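Local coordinates for protein polyketide synthase PksJ (Bacillus subtilis subsp. subtilis, PDB 4J1Q) that probably catalyses the NADPH-dependent, stereoselective reduction of alpha- and beta-keto groups in polyketide intermediates on the bacillaene assembly line, at residues A[198-203]-A[283-288]; A[228-233]-A[279-284]. One frame throughout, in Å; residues are numbered along the deposited sequence.

Contact 1 (A[198-203]-A[283-288]); sequences PWRDEG and TLNGII
The backbones of Gly-203 and Asn-285 approach to 5.8 Å between their CA atoms, the point where the loop 198-203 passes Asn-285, which leads into strand 286-289. This is where the chain enters strand 204-208 of the Rossmann fold of the ketoreductase; that strand lies parallel beside strand 286-289. Backbone hydrogen bonds from Asn-285 to Val-204 and from Gly-286 to Leu-206 confirm that pairing, and Asn-285 also has a backbone bond with Asp-331, just before strand 332-338. Gly-203 has a positive phi, 108°, and its backbone leaves little room for a side chain beside the carbonyl oxygen of Glu-202.

The side-chain meeting is carried by Asn-285 and Arg-200, which cross at about a right angle. With CG anti to the carbonyl carbon (chi1 -65°) and an extended chain beyond, Arg-200 reaches past the amide, its CD 3.8 Å from Asn-285 CG. The guanidinium and amide planes are 64° apart, so the two groups do not stack. The strongest polar partner of Arg-200 is Asp-331, which makes a salt bridge with NH2; Trp-199 is tied to Tyr-420 through NE1. The amide nitrogen sits beside the glycine, though its spacing there is doubtful in the model. At the amide oxygen, Asn-285 OD1 lies 3.2 Å from Arg-200 NH1.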
ATOM      1  N   PRO A 198      -2.998   3.046 -22.239  1.00 74.26           N
ATOM      2  CA  PRO A 198      -3.294   4.386 -21.754  1.00 73.90           C
ATOM      3  C   PRO A 198      -2.423   5.471 -22.397  1.00 75.05           C
ATOM      4  O   PRO A 198      -2.567   6.655 -22.072  1.00 75.55           O
ATOM      5  CB  PRO A 198      -2.958   4.284 -20.266  1.00 70.18           C
ATOM      6  CG  PRO A 198      -1.861   3.265 -20.214  1.00 69.02           C
ATOM      7  CD  PRO A 198      -2.267   2.246 -21.242  1.00 71.68           C
ATOM      8  N   TRP A 199      -1.510   5.066 -23.268  1.00 78.31           N
ATOM      9  CA  TRP A 199      -0.500   5.982 -23.805  1.00 85.34           C
ATOM     10  C   TRP A 199      -1.025   7.007 -24.786  1.00 94.01           C
ATOM     11  O   TRP A 199      -1.757   6.672 -25.720  1.00 98.28           O
ATOM     12  CB  TRP A 199       0.626   5.187 -24.436  1.00 82.42           C
ATOM     13  CG  TRP A 199       1.138   4.091 -23.551  1.00 79.88           C
ATOM     14  CD1 TRP A 199       1.264   2.734 -23.855  1.00 79.96           C
ATOM     15  CD2 TRP A 199       1.553   4.208 -22.147  1.00 72.24           C
ATOM     16  NE1 TRP A 199       1.815   2.048 -22.788  1.00 74.24           N
ATOM     17  CE2 TRP A 199       1.975   2.866 -21.731  1.00 68.53           C
ATOM     18  CE3 TRP A 199       1.650   5.254 -21.255  1.00 69.40           C
ATOM     19  CZ2 TRP A 199       2.462   2.611 -20.471  1.00 67.33           C
ATOM     20  CZ3 TRP A 199       2.149   4.992 -19.977  1.00 68.97           C
ATOM     21  CH2 TRP A 199       2.532   3.698 -19.587  1.00 64.96           C
ATOM     22  N   ARG A 200      -0.641   8.268 -24.574  1.00 98.62           N
ATOM     23  CA  ARG A 200      -0.731   9.312 -25.599  1.00 98.01           C
ATOM     24  C   ARG A 200       0.633   9.538 -26.233  1.00102.58           C
ATOM     25  O   ARG A 200       1.614   9.837 -25.540  1.00 93.03           O
ATOM     26  CB  ARG A 200      -1.216  10.627 -24.987  1.00 98.80           C
ATOM     27  CG  ARG A 200      -2.628  10.566 -24.444  1.00100.16           C
ATOM     28  CD  ARG A 200      -3.043  11.900 -23.858  1.00107.04           C
ATOM     29  NE  ARG A 200      -4.392  11.822 -23.306  1.00113.59           N
ATOM     30  CZ  ARG A 200      -4.991  12.812 -22.655  1.00117.80           C
ATOM     31  NH1 ARG A 200      -4.358  13.966 -22.477  1.00126.11           N
ATOM     32  NH2 ARG A 200      -6.213  12.641 -22.171  1.00114.91           N
ATOM     33  N   ASP A 201       0.668   9.447 -27.566  1.00115.49           N
ATOM     34  CA  ASP A 201       1.921   9.449 -28.312  1.00115.98           C
ATOM     35  C   ASP A 201       2.723  10.701 -28.018  1.00115.42           C
ATOM     36  O   ASP A 201       3.932  10.639 -27.806  1.00112.36           O
ATOM     37  CB  ASP A 201       1.678   9.322 -29.813  1.00137.15           C
ATOM     38  CG  ASP A 201       1.468   7.881 -30.251  1.00149.19           C
ATOM     39  OD1 ASP A 201       2.384   7.047 -30.068  1.00161.25           O
ATOM     40  OD2 ASP A 201       0.376   7.579 -30.770  1.00164.57           O
ATOM     41  N   GLU A 202       2.038  11.832 -27.930  1.00109.80           N
ATOM     42  CA  GLU A 202       2.626  12.982 -27.262  1.00115.13           C
ATOM     43  C   GLU A 202       2.090  13.108 -25.835  1.00108.45           C
ATOM     44  O   GLU A 202       1.098  12.472 -25.482  1.00114.57           O
ATOM     45  CB  GLU A 202       2.391  14.262 -28.072  1.00124.54           C
ATOM     46  CG  GLU A 202       2.962  14.211 -29.488  1.00139.21           C
ATOM     47  CD  GLU A 202       3.377  15.573 -30.024  1.00149.25           C
ATOM     48  OE1 GLU A 202       2.563  16.518 -29.936  1.00150.39           O
ATOM     49  OE2 GLU A 202       4.501  15.683 -30.572  1.00143.78           O
ATOM     50  N   GLY A 203       2.730  13.932 -25.018  1.00 98.71           N
ATOM     51  CA  GLY A 203       2.260  14.149 -23.654  1.00104.13           C
ATOM     52  C   GLY A 203       3.131  13.521 -22.572  1.00 95.61           C
ATOM     53  O   GLY A 203       3.974  12.674 -22.853  1.00 90.72           O
ATOM     54  N   THR A 283       1.368  19.695 -20.121  1.00109.60           N
ATOM     55  CA  THR A 283       0.546  18.999 -19.143  1.00108.21           C
ATOM     56  C   THR A 283       1.188  17.718 -18.619  1.00 95.51           C
ATOM     57  O   THR A 283       2.265  17.308 -19.064  1.00 91.22           O
ATOM     58  CB  THR A 283      -0.855  18.674 -19.702  1.00112.25           C
ATOM     59  OG1 THR A 283      -0.737  17.803 -20.837  1.00119.41           O
ATOM     60  CG2 THR A 283      -1.568  19.947 -20.112  1.00121.50           C
ATOM     61  N   LEU A 284       0.506  17.089 -17.674  1.00 84.65           N
ATOM     62  CA  LEU A 284       0.886  15.775 -17.226  1.00 77.53           C
ATOM     63  C   LEU A 284      -0.180  14.772 -17.663  1.00 73.30           C
ATOM     64  O   LEU A 284      -1.350  14.947 -17.353  1.00 71.18           O
ATOM     65  CB  LEU A 284       1.011  15.808 -15.704  1.00 75.58           C
ATOM     66  CG  LEU A 284       1.941  14.820 -15.019  1.00 69.68           C
ATOM     67  CD1 LEU A 284       3.247  14.654 -15.788  1.00 68.78           C
ATOM     68  CD2 LEU A 284       2.188  15.330 -13.605  1.00 68.56           C
ATOM     69  N   ASN A 285       0.225  13.741 -18.398  1.00 72.44           N
ATOM     70  CA  ASN A 285      -0.712  12.710 -18.871  1.00 72.55           C
ATOM     71  C   ASN A 285      -0.814  11.489 -17.963  1.00 70.97           C
ATOM     72  O   ASN A 285      -1.633  10.610 -18.200  1.00 70.88           O
ATOM     73  CB  ASN A 285      -0.332  12.243 -20.267  1.00 77.93           C
ATOM     74  CG  ASN A 285      -0.596  13.293 -21.318  1.00 84.56           C
ATOM     75  OD1 ASN A 285      -1.441  14.183 -21.136  1.00 85.04           O
ATOM     76  ND2 ASN A 285       0.156  13.222 -22.409  1.00 90.50           N
ATOM     77  N   GLY A 286       0.056  11.399 -16.965  1.00 66.15           N
ATOM     78  CA  GLY A 286       0.169  10.167 -16.205  1.00 63.98           C
ATOM     79  C   GLY A 286       1.255  10.218 -15.153  1.00 60.10           C
ATOM     80  O   GLY A 286       2.273  10.893 -15.335  1.00 62.25           O
ATOM     81  N   ILE A 287       1.024   9.520 -14.050  1.00 56.51           N
ATOM     82  CA  ILE A 287       2.010   9.397 -12.969  1.00 52.51           C
ATOM     83  C   ILE A 287       2.060   7.964 -12.500  1.00 48.64           C
ATOM     84  O   ILE A 287       1.019   7.355 -12.281  1.00 47.54           O
ATOM     85  CB  ILE A 287       1.622  10.259 -11.769  1.00 51.40           C
ATOM     86  CG1 ILE A 287       1.300  11.677 -12.228  1.00 56.80           C
ATOM     87  CG2 ILE A 287       2.722  10.272 -10.727  1.00 47.80           C
ATOM     88  CD1 ILE A 287       1.678  12.729 -11.221  1.00 54.85           C
ATOM     89  N   ILE A 288       3.264   7.401 -12.423  1.00 46.14           N
ATOM     90  CA  ILE A 288       3.509   6.224 -11.601  1.00 42.81           C
ATOM     91  C   ILE A 288       4.238   6.661 -10.364  1.00 42.16           C
ATOM     92  O   ILE A 288       5.238   7.368 -10.459  1.00 42.54           O
ATOM     93  CB  ILE A 288       4.379   5.191 -12.322  1.00 43.18           C
ATOM     94  CG1 ILE A 288       3.537   4.418 -13.344  1.00 46.14           C
ATOM     95  CG2 ILE A 288       4.998   4.228 -11.335  1.00 42.04           C
ATOM     96  CD1 ILE A 288       4.148   4.377 -14.715  1.00 45.61           C
TER

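Contact 2 (A[228-233]-A[279-284]); sequences RSTIVL and ERYGTL
Tyr-281, just after helix 267-280, meets Thr-230 and Val-232 of strand 230-234 in the Rossmann fold. The residue is the first to leave helical backbone angles after that helix, and its CA is 9.0 Å from the CA of Thr-230, a spacing that a side chain has to bridge. CB points toward the strand but makes no contact of its own. With CG anti to the carbonyl carbon (chi1 -61°), the ring is carried out to the strand, where the Thr-230 methyl lies over one face, offset toward the rim, and the far half of the ring does the touching.

Tyr-281 CE1 lies 4.1 Å from Thr-230 CG2, while CE2, on the other edge of the ring, comes to 4.2 Å from Val-232 CG2. CZ is 4.0 Å from Thr-230 CG2, and OH, at the tip, lies beyond it. Thr-230 CG2 stands 4.2 Å from the ring centroid and 18° off its normal, which meets the geometry of a CH-pi contact; Val-232 CG2 approaches obliquely. Arg-280 CG lies over the opposite face, so the ring is sandwiched between its preceding neighbour and the strand, and Val-258 of strand 256-259 also touches it.

The residue following the helix is thus packed on the strand by apolar and CH-pi contacts, without a hydrogen bond between the segments.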
ATOM      1  N   ARG A 228       6.460   9.987 -29.567  1.00120.36           N
ATOM      2  CA  ARG A 228       7.007  11.330 -29.307  1.00121.87           C
ATOM      3  C   ARG A 228       6.833  11.732 -27.845  1.00118.04           C
ATOM      4  O   ARG A 228       6.466  12.871 -27.544  1.00122.98           O
ATOM      5  CB  ARG A 228       6.304  12.383 -30.165  1.00133.39           C
ATOM      6  CG  ARG A 228       6.397  12.188 -31.665  1.00144.79           C
ATOM      7  CD  ARG A 228       5.584  13.271 -32.366  1.00151.13           C
ATOM      8  NE  ARG A 228       5.168  12.891 -33.715  1.00161.15           N
ATOM      9  CZ  ARG A 228       3.900  12.757 -34.102  1.00161.64           C
ATOM     10  NH1 ARG A 228       2.911  12.962 -33.240  1.00168.22           N
ATOM     11  NH2 ARG A 228       3.619  12.424 -35.356  1.00154.75           N
ATOM     12  N   SER A 229       7.116  10.815 -26.932  1.00104.95           N
ATOM     13  CA  SER A 229       6.662  10.982 -25.558  1.00103.05           C
ATOM     14  C   SER A 229       7.634  11.770 -24.686  1.00 99.81           C
ATOM     15  O   SER A 229       8.816  11.910 -25.025  1.00109.21           O
ATOM     16  CB  SER A 229       6.392   9.621 -24.930  1.00103.04           C
ATOM     17  OG  SER A 229       7.588   8.857 -24.872  1.00103.62           O
ATOM     18  N   THR A 230       7.129  12.279 -23.562  1.00 89.05           N
ATOM     19  CA  THR A 230       7.977  12.902 -22.543  1.00 87.12           C
ATOM     20  C   THR A 230       7.914  12.148 -21.207  1.00 82.20           C
ATOM     21  O   THR A 230       6.845  11.966 -20.632  1.00 80.11           O
ATOM     22  CB  THR A 230       7.613  14.383 -22.319  1.00 88.57           C
ATOM     23  OG1 THR A 230       7.926  15.130 -23.497  1.00 92.37           O
ATOM     24  CG2 THR A 230       8.401  14.958 -21.164  1.00 85.84           C
ATOM     25  N   ILE A 231       9.065  11.682 -20.741  1.00 76.56           N
ATOM     26  CA  ILE A 231       9.137  10.878 -19.541  1.00 71.02           C
ATOM     27  C   ILE A 231      10.056  11.540 -18.528  1.00 72.28           C
ATOM     28  O   ILE A 231      11.262  11.629 -18.759  1.00 74.51           O
ATOM     29  CB  ILE A 231       9.670   9.472 -19.856  1.00 69.68           C
ATOM     30  CG1 ILE A 231       9.122   8.976 -21.198  1.00 70.38           C
ATOM     31  CG2 ILE A 231       9.331   8.507 -18.731  1.00 66.80           C
ATOM     32  CD1 ILE A 231       9.594   7.595 -21.595  1.00 68.11           C
ATOM     33  N   VAL A 232       9.476  12.033 -17.431  1.00 68.32           N
ATOM     34  CA  VAL A 232      10.242  12.653 -16.351  1.00 63.83           C
ATOM     35  C   VAL A 232      10.484  11.642 -15.231  1.00 64.47           C
ATOM     36  O   VAL A 232       9.574  11.306 -14.473  1.00 58.13           O
ATOM     37  CB  VAL A 232       9.520  13.891 -15.777  1.00 62.85           C
ATOM     38  CG1 VAL A 232      10.289  14.471 -14.590  1.00 61.10           C
ATOM     39  CG2 VAL A 232       9.382  14.951 -16.848  1.00 65.74           C
ATOM     40  N   LEU A 233      11.711  11.138 -15.163  1.00 64.17           N
ATOM     41  CA  LEU A 233      12.123  10.237 -14.107  1.00 59.39           C
ATOM     42  C   LEU A 233      12.686  10.998 -12.933  1.00 61.13           C
ATOM     43  O   LEU A 233      13.542  11.860 -13.096  1.00 62.27           O
ATOM     44  CB  LEU A 233      13.182   9.280 -14.623  1.00 61.15           C
ATOM     45  CG  LEU A 233      12.821   8.517 -15.901  1.00 63.71           C
ATOM     46  CD1 LEU A 233      13.912   7.503 -16.246  1.00 63.97           C
ATOM     47  CD2 LEU A 233      11.458   7.855 -15.730  1.00 61.94           C
ATOM     48  N   GLU A 279       5.541  24.674 -16.270  1.00107.62           N
ATOM     49  CA  GLU A 279       6.191  25.738 -17.017  1.00114.80           C
ATOM     50  C   GLU A 279       6.869  25.157 -18.248  1.00116.25           C
ATOM     51  O   GLU A 279       6.803  25.727 -19.335  1.00118.81           O
ATOM     52  CB  GLU A 279       7.216  26.464 -16.142  1.00116.88           C
ATOM     53  CG  GLU A 279       7.814  27.711 -16.779  1.00123.63           C
ATOM     54  CD  GLU A 279       8.754  28.482 -15.855  1.00128.45           C
ATOM     55  OE1 GLU A 279       9.432  27.864 -15.005  1.00122.00           O
ATOM     56  OE2 GLU A 279       8.851  29.718 -16.018  1.00137.69           O
ATOM     57  N   ARG A 280       7.486  23.997 -18.073  1.00112.21           N
ATOM     58  CA  ARG A 280       8.309  23.403 -19.110  1.00114.58           C
ATOM     59  C   ARG A 280       7.436  22.845 -20.211  1.00117.42           C
ATOM     60  O   ARG A 280       7.786  22.911 -21.389  1.00122.92           O
ATOM     61  CB  ARG A 280       9.153  22.276 -18.532  1.00118.97           C
ATOM     62  CG  ARG A 280      10.015  21.574 -19.559  1.00120.65           C
ATOM     63  CD  ARG A 280      10.967  22.548 -20.208  1.00129.37           C
ATOM     64  NE  ARG A 280      11.835  23.163 -19.212  1.00134.43           N
ATOM     65  CZ  ARG A 280      12.994  22.652 -18.819  1.00131.75           C
ATOM     66  NH1 ARG A 280      13.424  21.505 -19.325  1.00129.76           N
ATOM     67  NH2 ARG A 280      13.731  23.285 -17.918  1.00130.13           N
ATOM     68  N   TYR A 281       6.305  22.277 -19.810  1.00110.81           N
ATOM     69  CA  TYR A 281       5.550  21.351 -20.651  1.00112.03           C
ATOM     70  C   TYR A 281       4.077  21.712 -20.615  1.00110.61           C
ATOM     71  O   TYR A 281       3.631  22.399 -19.706  1.00116.38           O
ATOM     72  CB  TYR A 281       5.726  19.925 -20.126  1.00114.41           C
ATOM     73  CG  TYR A 281       7.150  19.442 -20.136  1.00112.31           C
ATOM     74  CD1 TYR A 281       7.884  19.415 -21.314  1.00114.03           C
ATOM     75  CD2 TYR A 281       7.764  19.009 -18.967  1.00112.85           C
ATOM     76  CE1 TYR A 281       9.194  18.977 -21.332  1.00118.66           C
ATOM     77  CE2 TYR A 281       9.076  18.562 -18.969  1.00115.90           C
ATOM     78  CZ  TYR A 281       9.785  18.539 -20.157  1.00121.67           C
ATOM     79  OH  TYR A 281      11.096  18.114 -20.160  1.00117.99           O
ATOM     80  N   GLY A 282       3.311  21.191 -21.561  1.00111.52           N
ATOM     81  CA  GLY A 282       1.886  21.500 -21.627  1.00120.36           C
ATOM     82  C   GLY A 282       1.140  20.965 -20.420  1.00119.65           C
ATOM     83  O   GLY A 282       0.375  21.678 -19.764  1.00128.56           O
ATOM     84  N   THR A 283       1.368  19.695 -20.121  1.00109.60           N
ATOM     85  CA  THR A 283       0.546  18.999 -19.143  1.00108.21           C
ATOM     86  C   THR A 283       1.188  17.718 -18.619  1.00 95.51           C
ATOM     87  O   THR A 283       2.265  17.308 -19.064  1.00 91.22           O
ATOM     88  CB  THR A 283      -0.855  18.674 -19.702  1.00112.25           C
ATOM     89  OG1 THR A 283      -0.737  17.803 -20.837  1.00119.41           O
ATOM     90  CG2 THR A 283      -1.568  19.947 -20.112  1.00121.50           C
ATOM     91  N   LEU A 284       0.506  17.089 -17.674  1.00 84.65           N
ATOM     92  CA  LEU A 284       0.886  15.775 -17.226  1.00 77.53           C
ATOM     93  C   LEU A 284      -0.180  14.772 -17.663  1.00 73.30           C
ATOM     94  O   LEU A 284      -1.350  14.947 -17.353  1.00 71.18           O
ATOM     95  CB  LEU A 284       1.011  15.808 -15.704  1.00 75.58           C
ATOM     96  CG  LEU A 284       1.941  14.820 -15.019  1.00 69.68           C
ATOM     97  CD1 LEU A 284       3.247  14.654 -15.788  1.00 68.78           C
ATOM     98  CD2 LEU A 284       2.188  15.330 -13.605  1.00 68.56           C
TER

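Both contacts use parallel strands of the Rossmann fold and share Thr-283 and Leu-284, which lead from helix 267-280 into strand 286-289; their centres are 8 Å apart. Contact 1 is only partly buried, and it sets an exposed arginine of the loop against a buried asparagine. Contact 2 is buried and apolar, one aromatic ring from the residue after a helix, laid on a strand. The two are joined directly: Gly-203 O lies 3.3 Å from Thr-230 N, and Asp-201 O lies 3.1 Å from Arg-228 N, both probable hydrogen bonds. Strand 204-208, entered from loop 198-203, lies between strand 286-289 of contact 1 and strand 230-234 of contact 2.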